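Side-chain contacts in ribulose-1,5-bisphosphate carboxylase/oxygenase large subunit (Rhodopseudomonas palustris, PDB 3QFW), which is a Rubisco-like protein of uncertain reaction, probably a magnesium-dependent enzyme related to ribulose-bisphosphate carboxylase: residues V102-A106 with H107-A111; G270-F273 with R274-G277; I263-P266 with L267-R271; L228-P231 with M232-G235. All coordinates share one frame; numbering follows the deposited sequence.

Contact 1. Residues V102-A106 with H107-A111; sequences VELPA and HYLTA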
loop_
_atom_site.group_PDB
_atom_site.type_symbol
_atom_site.label_atom_id
_atom_site.label_comp_id
_atom_site.label_asym_id
_atom_site.label_seq_id
_atom_site.Cartn_x
_atom_site.Cartn_y
_atom_site.Cartn_z
ATOM N N VAL B 102 0.859 -2.594 -17.874
ATOM C CA VAL B 102 2.145 -1.915 -18.010
ATOM C C VAL B 102 3.050 -2.742 -18.922
ATOM O O VAL B 102 3.218 -3.949 -18.722
ATOM C CB VAL B 102 2.832 -1.691 -16.639
ATOM C CG1 VAL B 102 4.096 -0.813 -16.777
ATOM C CG2 VAL B 102 1.865 -1.043 -15.669
ATOM N N GLU B 103 3.610 -2.092 -19.935
ATOM C CA GLU B 103 4.597 -2.729 -20.795
ATOM C C GLU B 103 5.960 -2.155 -20.433
ATOM O O GLU B 103 6.253 -1.003 -20.743
ATOM C CB GLU B 103 4.280 -2.477 -22.274
ATOM C CG GLU B 103 2.871 -2.872 -22.692
ATOM C CD GLU B 103 2.586 -2.585 -24.159
ATOM O OE1 GLU B 103 3.488 -2.081 -24.860
ATOM O OE2 GLU B 103 1.455 -2.866 -24.615
ATOM N N LEU B 104 6.780 -2.964 -19.767
ATOM C CA LEU B 104 8.102 -2.541 -19.316
ATOM C C LEU B 104 9.186 -2.955 -20.302
ATOM O O LEU B 104 9.144 -4.061 -20.843
ATOM C CB LEU B 104 8.429 -3.184 -17.966
ATOM C CG LEU B 104 7.542 -2.821 -16.777
ATOM C CD1 LEU B 104 7.807 -3.780 -15.632
ATOM C CD2 LEU B 104 7.764 -1.360 -16.328
ATOM N N PRO B 105 10.162 -2.060 -20.535
ATOM C CA PRO B 105 11.411 -2.378 -21.230
ATOM C C PRO B 105 12.062 -3.609 -20.611
ATOM O O PRO B 105 12.028 -3.781 -19.388
ATOM C CB PRO B 105 12.273 -1.142 -20.970
ATOM C CG PRO B 105 11.289 -0.042 -20.882
ATOM C CD PRO B 105 10.083 -0.634 -20.186
ATOM N N ALA B 106 12.647 -4.449 -21.458
ATOM C CA ALA B 106 13.241 -5.706 -21.027
ATOM C C ALA B 106 14.207 -5.567 -19.857
ATOM O O ALA B 106 14.333 -6.479 -19.051
ATOM C CB ALA B 106 13.936 -6.399 -22.212
ATOM N N HIS B 107 14.897 -4.440 -19.753
ATOM C CA HIS B 107 15.866 -4.300 -18.671
ATOM C C HIS B 107 15.207 -4.307 -17.280
ATOM O O HIS B 107 15.851 -4.655 -16.294
ATOM C CB HIS B 107 16.799 -3.090 -18.873
ATOM C CG HIS B 107 16.226 -1.782 -18.422
ATOM N ND1 HIS B 107 15.662 -0.878 -19.296
ATOM C CD2 HIS B 107 16.167 -1.209 -17.197
ATOM C CE1 HIS B 107 15.265 0.190 -18.626
ATOM N NE2 HIS B 107 15.558 0.012 -17.349
ATOM N N TYR B 108 13.926 -3.959 -17.206
ATOM C CA TYR B 108 13.207 -4.033 -15.932
ATOM C C TYR B 108 12.987 -5.485 -15.524
ATOM O O TYR B 108 13.110 -5.841 -14.352
ATOM C CB TYR B 108 11.854 -3.328 -16.008
ATOM C CG TYR B 108 11.956 -1.825 -16.006
ATOM C CD1 TYR B 108 12.076 -1.132 -17.197
ATOM C CD2 TYR B 108 11.950 -1.105 -14.819
ATOM C CE1 TYR B 108 12.181 0.233 -17.216
ATOM C CE2 TYR B 108 12.059 0.277 -14.828
ATOM C CZ TYR B 108 12.164 0.933 -16.033
ATOM O OH TYR B 108 12.278 2.294 -16.088
ATOM N N LEU B 109 12.655 -6.325 -16.494
ATOM C CA LEU B 109 12.416 -7.723 -16.173
ATOM C C LEU B 109 13.699 -8.388 -15.675
ATOM O O LEU B 109 13.662 -9.194 -14.759
ATOM C CB LEU B 109 11.823 -8.465 -17.369
ATOM C CG LEU B 109 10.304 -8.335 -17.539
ATOM C CD1 LEU B 109 9.844 -6.875 -17.735
ATOM C CD2 LEU B 109 9.814 -9.243 -18.679
ATOM N N THR B 110 14.838 -8.030 -16.255
ATOM C CA THR B 110 16.090 -8.679 -15.867
ATOM C C THR B 110 16.507 -8.206 -14.482
ATOM O O THR B 110 16.985 -8.987 -13.657
ATOM C CB THR B 110 17.228 -8.408 -16.871
ATOM O OG1 THR B 110 16.787 -8.716 -18.197
ATOM C CG2 THR B 110 18.435 -9.271 -16.545
ATOM N N ALA B 111 16.311 -6.918 -14.238
ATOM C CA ALA B 111 16.655 -6.312 -12.959
ATOM C C ALA B 111 15.837 -6.910 -11.818
ATOM O O ALA B 111 16.389 -7.300 -10.794
ATOM C CB ALA B 111 16.463 -4.817 -13.023
#
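Pro105 lies alongside the ring of Tyr108 where the chain leaves strand 102-103 of the antiparallel sheet and winds into the first turn of helix 106-112. The two side chains point the same way, and Pro105 CD comes within 3.6 Å of Tyr108 CD1, with CG next to CE1. The phenol is flanked on both faces near its rim: Leu104 CD2 stands over one, while the imidazole of His107 covers the other with NE2. That placement of the imidazole follows from chi1 of 83°, which sets His107 CG between its backbone N and carbonyl carbon. Leu104 crosses Tyr108 at about a right angle, its CB 3.9 Å from Tyr108 CB, and the same CB meets Leu109 CD1 at 4.0 Å. Ile8 of strand 8-15 packs on Leu104, Pro105 and Tyr108, and the hydroxyl of Tyr108 is hydrogen-bonded to Ala76 O. A valine in place of Tyr108 would probably leave Ala76 O without that partner and take the ring away from beside Pro105 and from under Leu104 CD2. Pro105 O sits at the edge of the ring, in its plane, and takes Tyr108 N at 2.9 Å, with the donor above the carbonyl plane. At the next residue, Ala106 O receives Thr110 N at 3.2 Å, nearly in line with its C=O bond, and Thr110 OG1 adds a weak bond to it at 3.4 Å.

Contact 2. Residues G270-F273 with R274-G277; sequences GRLF and RLFG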
loop_
_atom_site.group_PDB
_atom_site.type_symbol
_atom_site.label_atom_id
_atom_site.label_comp_id
_atom_site.label_asym_id
_atom_site.label_seq_id
_atom_site.Cartn_x
_atom_site.Cartn_y
_atom_site.Cartn_z
ATOM N N GLY B 270 -1.007 -10.641 -10.650
ATOM C CA GLY B 270 -0.412 -11.504 -11.645
ATOM C C GLY B 270 0.961 -11.028 -12.068
ATOM O O GLY B 270 1.972 -11.599 -11.671
ATOM N N ARG B 271 0.997 -9.973 -12.875
ATOM C CA ARG B 271 2.236 -9.571 -13.524
ATOM C C ARG B 271 3.230 -8.959 -12.546
ATOM O O ARG B 271 4.362 -9.425 -12.425
ATOM C CB ARG B 271 1.947 -8.603 -14.681
ATOM C CG ARG B 271 3.190 -7.941 -15.274
ATOM C CD ARG B 271 2.900 -7.311 -16.627
ATOM N NE ARG B 271 2.834 -8.341 -17.667
ATOM C CZ ARG B 271 2.655 -8.096 -18.960
ATOM N NH1 ARG B 271 2.515 -6.847 -19.386
ATOM N NH2 ARG B 271 2.628 -9.101 -19.833
ATOM N N LEU B 272 2.804 -7.922 -11.830
ATOM C CA LEU B 272 3.735 -7.194 -10.980
ATOM C C LEU B 272 4.235 -8.033 -9.811
ATOM O O LEU B 272 5.425 -8.019 -9.509
ATOM C CB LEU B 272 3.118 -5.883 -10.493
ATOM C CG LEU B 272 2.860 -4.844 -11.596
ATOM C CD1 LEU B 272 2.284 -3.564 -10.999
ATOM C CD2 LEU B 272 4.126 -4.536 -12.396
ATOM N N PHE B 273 3.329 -8.734 -9.134
ATOM C CA PHE B 273 3.734 -9.618 -8.040
ATOM C C PHE B 273 4.774 -10.649 -8.528
ATOM O O PHE B 273 5.815 -10.845 -7.891
ATOM C CB PHE B 273 2.515 -10.320 -7.424
ATOM C CG PHE B 273 1.797 -9.509 -6.354
ATOM C CD1 PHE B 273 2.033 -8.139 -6.195
ATOM C CD2 PHE B 273 0.877 -10.118 -5.515
ATOM C CE1 PHE B 273 1.363 -7.417 -5.209
ATOM C CE2 PHE B 273 0.221 -9.404 -4.517
ATOM C CZ PHE B 273 0.457 -8.054 -4.373
ATOM N N ARG B 274 4.482 -11.282 -9.668
ATOM C CA ARG B 274 5.408 -12.207 -10.338
ATOM C C ARG B 274 6.761 -11.545 -10.646
ATOM O O ARG B 274 7.821 -12.086 -10.319
ATOM C CB ARG B 274 4.768 -12.704 -11.635
ATOM C CG ARG B 274 5.693 -13.548 -12.551
ATOM C CD ARG B 274 5.014 -13.815 -13.880
ATOM N NE ARG B 274 5.796 -14.694 -14.765
ATOM C CZ ARG B 274 5.399 -15.039 -15.981
ATOM N NH1 ARG B 274 4.238 -14.584 -16.439
ATOM N NH2 ARG B 274 6.156 -15.829 -16.739
ATOM N N LEU B 275 6.711 -10.370 -11.270
ATOM C CA LEU B 275 7.911 -9.602 -11.583
ATOM C C LEU B 275 8.781 -9.423 -10.334
ATOM O O LEU B 275 9.999 -9.597 -10.375
ATOM C CB LEU B 275 7.513 -8.217 -12.134
ATOM C CG LEU B 275 8.624 -7.236 -12.516
ATOM C CD1 LEU B 275 9.352 -7.711 -13.768
ATOM C CD2 LEU B 275 8.087 -5.830 -12.747
ATOM N N PHE B 276 8.142 -9.061 -9.225
ATOM C CA PHE B 276 8.861 -8.764 -7.988
ATOM C C PHE B 276 9.341 -9.998 -7.218
ATOM O O PHE B 276 10.146 -9.868 -6.289
ATOM C CB PHE B 276 8.013 -7.862 -7.082
ATOM C CG PHE B 276 7.771 -6.495 -7.661
ATOM C CD1 PHE B 276 8.706 -5.911 -8.502
ATOM C CD2 PHE B 276 6.597 -5.807 -7.393
ATOM C CE1 PHE B 276 8.484 -4.647 -9.047
ATOM C CE2 PHE B 276 6.370 -4.554 -7.934
ATOM C CZ PHE B 276 7.315 -3.978 -8.767
ATOM N N GLY B 277 8.829 -11.173 -7.579
ATOM C CA GLY B 277 9.355 -12.431 -7.068
ATOM C C GLY B 277 8.387 -13.453 -6.501
ATOM O O GLY B 277 8.815 -14.446 -5.912
#
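Leu275 N to Arg271 O, at 2.8 Å and 166°, is the shortest and straightest of the four backbone hydrogen bonds that tie 270-273 to 274-277 at the end of helix 265-276. Phe276 N to Leu272 O follows at 2.9 Å, and Arg274 N to Gly270 O is longer at 3.2 Å. The helix then stops in a Schellman motif: Gly277, with phi of 131°, turns its N-H back weakly to Phe273 O at 3.0 Å and to Arg274 O. The side chain of Arg274 runs extended from CG to NE, carrying its guanidinium off the helix to the carbonyls of Asn312, Asp306, Ala303 and Leu311. Packing within the turn is lighter. Leu272 CD2 meets Leu275 CD2 at 4.2 Å, and Leu272 CB lies 4.3 Å from Phe276 CE2. Phe276 CD2 comes 3.3 Å from Leu272 O, the oxygen that takes Phe276 N. The Phe276 ring also packs edge-to-face with Phe112 and touches Val236 and Phe239, so an alanine here would probably strip Phe112 of its aromatic mate and open a gap beside Leu272. The chemistry implies a buried helix end whose arginine is held by backbone carbonyls, their dipoles probably offsetting part of its charge.

Contact 3. Residues I263-P266 with L267-R271; sequences IAAP and LLLGR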
loop_
_atom_site.group_PDB
_atom_site.type_symbol
_atom_site.label_atom_id
_atom_site.label_comp_id
_atom_site.label_asym_id
_atom_site.label_seq_id
_atom_site.Cartn_x
_atom_site.Cartn_y
_atom_site.Cartn_z
ATOM N N ILE B 263 -5.668 -0.438 -8.990
ATOM C CA ILE B 263 -4.819 -1.135 -9.949
ATOM C C ILE B 263 -5.492 -2.457 -10.295
ATOM O O ILE B 263 -5.861 -3.214 -9.399
ATOM C CB ILE B 263 -3.427 -1.413 -9.356
ATOM C CG1 ILE B 263 -2.787 -0.102 -8.854
ATOM C CG2 ILE B 263 -2.544 -2.111 -10.372
ATOM C CD1 ILE B 263 -1.380 -0.279 -8.300
ATOM N N ALA B 264 -5.667 -2.740 -11.583
ATOM C CA ALA B 264 -6.361 -3.965 -11.975
ATOM C C ALA B 264 -5.653 -5.195 -11.407
ATOM O O ALA B 264 -4.418 -5.282 -11.435
ATOM C CB ALA B 264 -6.470 -4.069 -13.498
ATOM N N ALA B 265 -6.444 -6.144 -10.909
ATOM C CA ALA B 265 -5.894 -7.354 -10.284
ATOM C C ALA B 265 -4.969 -8.148 -11.189
ATOM O O ALA B 265 -3.922 -8.627 -10.745
ATOM C CB ALA B 265 -7.004 -8.249 -9.741
ATOM N N PRO B 266 -5.340 -8.317 -12.460
ATOM C CA PRO B 266 -4.415 -9.172 -13.211
ATOM C C PRO B 266 -3.026 -8.545 -13.307
ATOM O O PRO B 266 -2.025 -9.238 -13.167
ATOM C CB PRO B 266 -5.083 -9.303 -14.592
ATOM C CG PRO B 266 -6.547 -9.089 -14.318
ATOM C CD PRO B 266 -6.579 -8.036 -13.205
ATOM N N LEU B 267 -2.967 -7.231 -13.512
ATOM C CA LEU B 267 -1.690 -6.552 -13.614
ATOM C C LEU B 267 -0.917 -6.635 -12.292
ATOM O O LEU B 267 0.283 -6.922 -12.282
ATOM C CB LEU B 267 -1.921 -5.083 -13.988
ATOM C CG LEU B 267 -0.732 -4.159 -13.728
ATOM C CD1 LEU B 267 0.442 -4.521 -14.627
ATOM C CD2 LEU B 267 -1.124 -2.691 -13.922
ATOM N N LEU B 268 -1.611 -6.377 -11.184
ATOM C CA LEU B 268 -0.963 -6.298 -9.877
ATOM C C LEU B 268 -0.609 -7.662 -9.277
ATOM O O LEU B 268 0.557 -7.945 -9.010
ATOM C CB LEU B 268 -1.828 -5.498 -8.895
ATOM C CG LEU B 268 -1.200 -5.256 -7.521
ATOM C CD1 LEU B 268 0.139 -4.559 -7.671
ATOM C CD2 LEU B 268 -2.148 -4.433 -6.634
ATOM N N LEU B 269 -1.621 -8.493 -9.060
ATOM C CA LEU B 269 -1.434 -9.798 -8.425
ATOM C C LEU B 269 -0.757 -10.797 -9.357
ATOM O O LEU B 269 -0.046 -11.705 -8.913
ATOM C CB LEU B 269 -2.786 -10.371 -8.016
ATOM C CG LEU B 269 -3.675 -9.492 -7.138
ATOM C CD1 LEU B 269 -4.841 -10.332 -6.655
ATOM C CD2 LEU B 269 -2.902 -8.929 -5.962
ATOM N N GLY B 270 -1.007 -10.641 -10.650
ATOM C CA GLY B 270 -0.412 -11.504 -11.645
ATOM C C GLY B 270 0.961 -11.028 -12.068
ATOM O O GLY B 270 1.972 -11.599 -11.671
ATOM N N ARG B 271 0.997 -9.973 -12.875
ATOM C CA ARG B 271 2.236 -9.571 -13.524
ATOM C C ARG B 271 3.230 -8.959 -12.546
ATOM O O ARG B 271 4.362 -9.425 -12.425
ATOM C CB ARG B 271 1.947 -8.603 -14.681
ATOM C CG ARG B 271 3.190 -7.941 -15.274
ATOM C CD ARG B 271 2.900 -7.311 -16.627
ATOM N NE ARG B 271 2.834 -8.341 -17.667
ATOM C CZ ARG B 271 2.655 -8.096 -18.960
ATOM N NH1 ARG B 271 2.515 -6.847 -19.386
ATOM N NH2 ARG B 271 2.628 -9.101 -19.833
#
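The start of helix 265-276, the helix of the beta-alpha-beta unit between strands 250-253 and 280-284, is built here, with Ile263 folded against Leu267 and Leu268 just ahead of it. Ile263 CG2, anti to its own backbone N, is the branch that touches: it lies 3.8 Å from Leu268 CB, the two side chains crossing at about a right angle, and 3.9 Å from Leu267 CD2. Ile263 also packs on Leu84 and Phe88 of helix 80-88, and on Met257 of the second subunit, which brings this end of the helix to the dimer interface.

Ala264 is the N-cap residue, and its carbonyl O accepts Leu268 N at 3.0 Å in a nearly straight bond. Pro266 follows in the first turn, where its missing N-H would have no mate four residues back within the helix, so a proline is readily accommodated. Ala265 O takes Leu269 N at 2.9 Å. Leu269 CB lies 3.4 Å from that oxygen, and chi1 of -54° sets CG beside the backbone N, near it too; CD1 reaches Ala265 CB at 4.3 Å. Leu300 of helix 294-305 covers Ala265, Pro266 and Leu269.

At the next step the spacing widens. Pro266 O holds Gly270 N only weakly, and Arg271 N at 3.1 Å, lying in the carbonyl plane, makes the better bond. Gly270 has no CB, and one would sit 2.5 Å from Pro266 O, a clash. A bond reaching five residues back instead of four is the mark of a pi-type turn within an otherwise alpha-helical helix of the TIM-type barrel.

Contact 4. Residues L228-P231 with M232-G235; sequences LVAP and MIVG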
loop_
_atom_site.group_PDB
_atom_site.type_symbol
_atom_site.label_atom_id
_atom_site.label_comp_id
_atom_site.label_asym_id
_atom_site.label_seq_id
_atom_site.Cartn_x
_atom_site.Cartn_y
_atom_site.Cartn_z
ATOM N N LEU B 228 4.688 -16.736 3.310
ATOM C CA LEU B 228 3.557 -15.964 2.823
ATOM C C LEU B 228 3.825 -14.492 3.107
ATOM O O LEU B 228 4.290 -14.142 4.192
ATOM C CB LEU B 228 2.274 -16.395 3.536
ATOM C CG LEU B 228 0.978 -15.743 3.057
ATOM C CD1 LEU B 228 0.684 -16.181 1.618
ATOM C CD2 LEU B 228 -0.176 -16.119 3.982
ATOM N N VAL B 229 3.555 -13.630 2.132
ATOM C CA VAL B 229 3.772 -12.193 2.329
ATOM C C VAL B 229 2.701 -11.427 1.583
ATOM O O VAL B 229 2.363 -11.779 0.457
ATOM C CB VAL B 229 5.130 -11.741 1.766
ATOM C CG1 VAL B 229 5.471 -10.321 2.251
ATOM C CG2 VAL B 229 6.236 -12.719 2.156
ATOM N N ALA B 230 2.177 -10.373 2.203
ATOM C CA ALA B 230 1.264 -9.460 1.519
ATOM C C ALA B 230 2.033 -8.221 1.076
ATOM O O ALA B 230 2.279 -7.324 1.889
ATOM C CB ALA B 230 0.125 -9.081 2.438
ATOM N N PRO B 231 2.429 -8.168 -0.209
ATOM C CA PRO B 231 3.319 -7.096 -0.674
ATOM C C PRO B 231 2.747 -5.703 -0.425
ATOM O O PRO B 231 3.508 -4.778 -0.123
ATOM C CB PRO B 231 3.463 -7.375 -2.183
ATOM C CG PRO B 231 3.179 -8.882 -2.315
ATOM C CD PRO B 231 2.128 -9.154 -1.273
ATOM N N MET B 232 1.429 -5.555 -0.519
ATOM C CA MET B 232 0.836 -4.227 -0.417
ATOM C C MET B 232 0.727 -3.775 1.034
ATOM O O MET B 232 0.535 -2.594 1.313
ATOM C CB MET B 232 -0.496 -4.149 -1.173
ATOM C CG MET B 232 -0.368 -4.516 -2.682
ATOM S SD MET B 232 0.747 -3.454 -3.647
ATOM C CE MET B 232 2.269 -3.623 -2.767
ATOM N N ILE B 233 0.875 -4.721 1.955
ATOM C CA ILE B 233 0.996 -4.376 3.362
ATOM C C ILE B 233 2.408 -3.918 3.693
ATOM O O ILE B 233 2.602 -2.836 4.247
ATOM C CB ILE B 233 0.639 -5.547 4.275
ATOM C CG1 ILE B 233 -0.843 -5.863 4.153
ATOM C CG2 ILE B 233 0.979 -5.203 5.741
ATOM C CD1 ILE B 233 -1.260 -7.063 4.936
ATOM N N VAL B 234 3.391 -4.731 3.316
ATOM C CA VAL B 234 4.753 -4.563 3.802
ATOM C C VAL B 234 5.585 -3.645 2.919
ATOM O O VAL B 234 6.718 -3.304 3.258
ATOM C CB VAL B 234 5.450 -5.910 3.920
ATOM C CG1 VAL B 234 4.578 -6.871 4.733
ATOM C CG2 VAL B 234 5.706 -6.486 2.527
ATOM N N GLY B 235 5.013 -3.222 1.799
ATOM C CA GLY B 235 5.726 -2.375 0.862
ATOM C C GLY B 235 6.372 -3.252 -0.196
ATOM O O GLY B 235 7.122 -4.182 0.126
#
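Ala230 and Ile233 meet at the turn where strand 226-229 of the barrel runs into the short helix 231-234. Ala230 CB presses on Ile233 CD1 at 3.5 Å, tighter than usual for two carbons. The Ala230 carbonyl oxygen, at the N-cap, is gripped twice: Val234 N approaches at 3.2 Å almost head-on, while Ile233 N, at 3.0 Å, comes from well above the carbonyl plane. These two bonds wrap the single helical turn round one oxygen.

Val229 and Val234 cross at about a right angle, CG1 of the first 3.9 Å from CG2 of the second, so the end of the strand is packed against the end of the helix. Met232 does something different. Bent at chi2 (-61°) and chi3 (57°), its chain doubles back until CE rests 3.1 Å from Pro231 O and 4.0 Å from Pro231 CB.

In the next shell, Val229 is bonded through its backbone to Val252 and His254, which fixes the strand beside its barrel neighbour. Phe273 of helix 265-276 packs on both Pro231 and Met232, and Phe239 covers Val229 and Pro231. Toward the dimer partner, Ile233 touches Asn85 of the second subunit, and Val234 O, bonded to Asn238 of its own chain, also takes a weak hydrogen bond from Asn238 of the other.

Gly235 ends this helix with a positive phi of 94° and occupies the N-cap position of helix 236-243, its N held weakly to Pro231 O at 2.9 Å.

How the contacts relate
Contacts 2 and 3 are successive lengths of helix 265-276, sharing Gly270 and Arg271, contact 2 buried and contact 3 only partly so; the others gather round it. Contact 1 is the surface member, belonging to the N-terminal part; Leu104 CD1 packs on Leu275 CD2 at 3.5 Å, and Arg271 NH1 probably bonds Val102 O. Contact 4 is buried in the barrel and joins through Phe273 CZ, 3.5 Å from Pro231 CG, but does not touch contact 1. Contacts 1, 3 and 4 open helices, each with a proline near the start; contact 2 closes one on a glycine, as contact 4 also does after a single turn. Aromatic packing marks contacts 1 and 2; contacts 3 and 4 reach the second subunit.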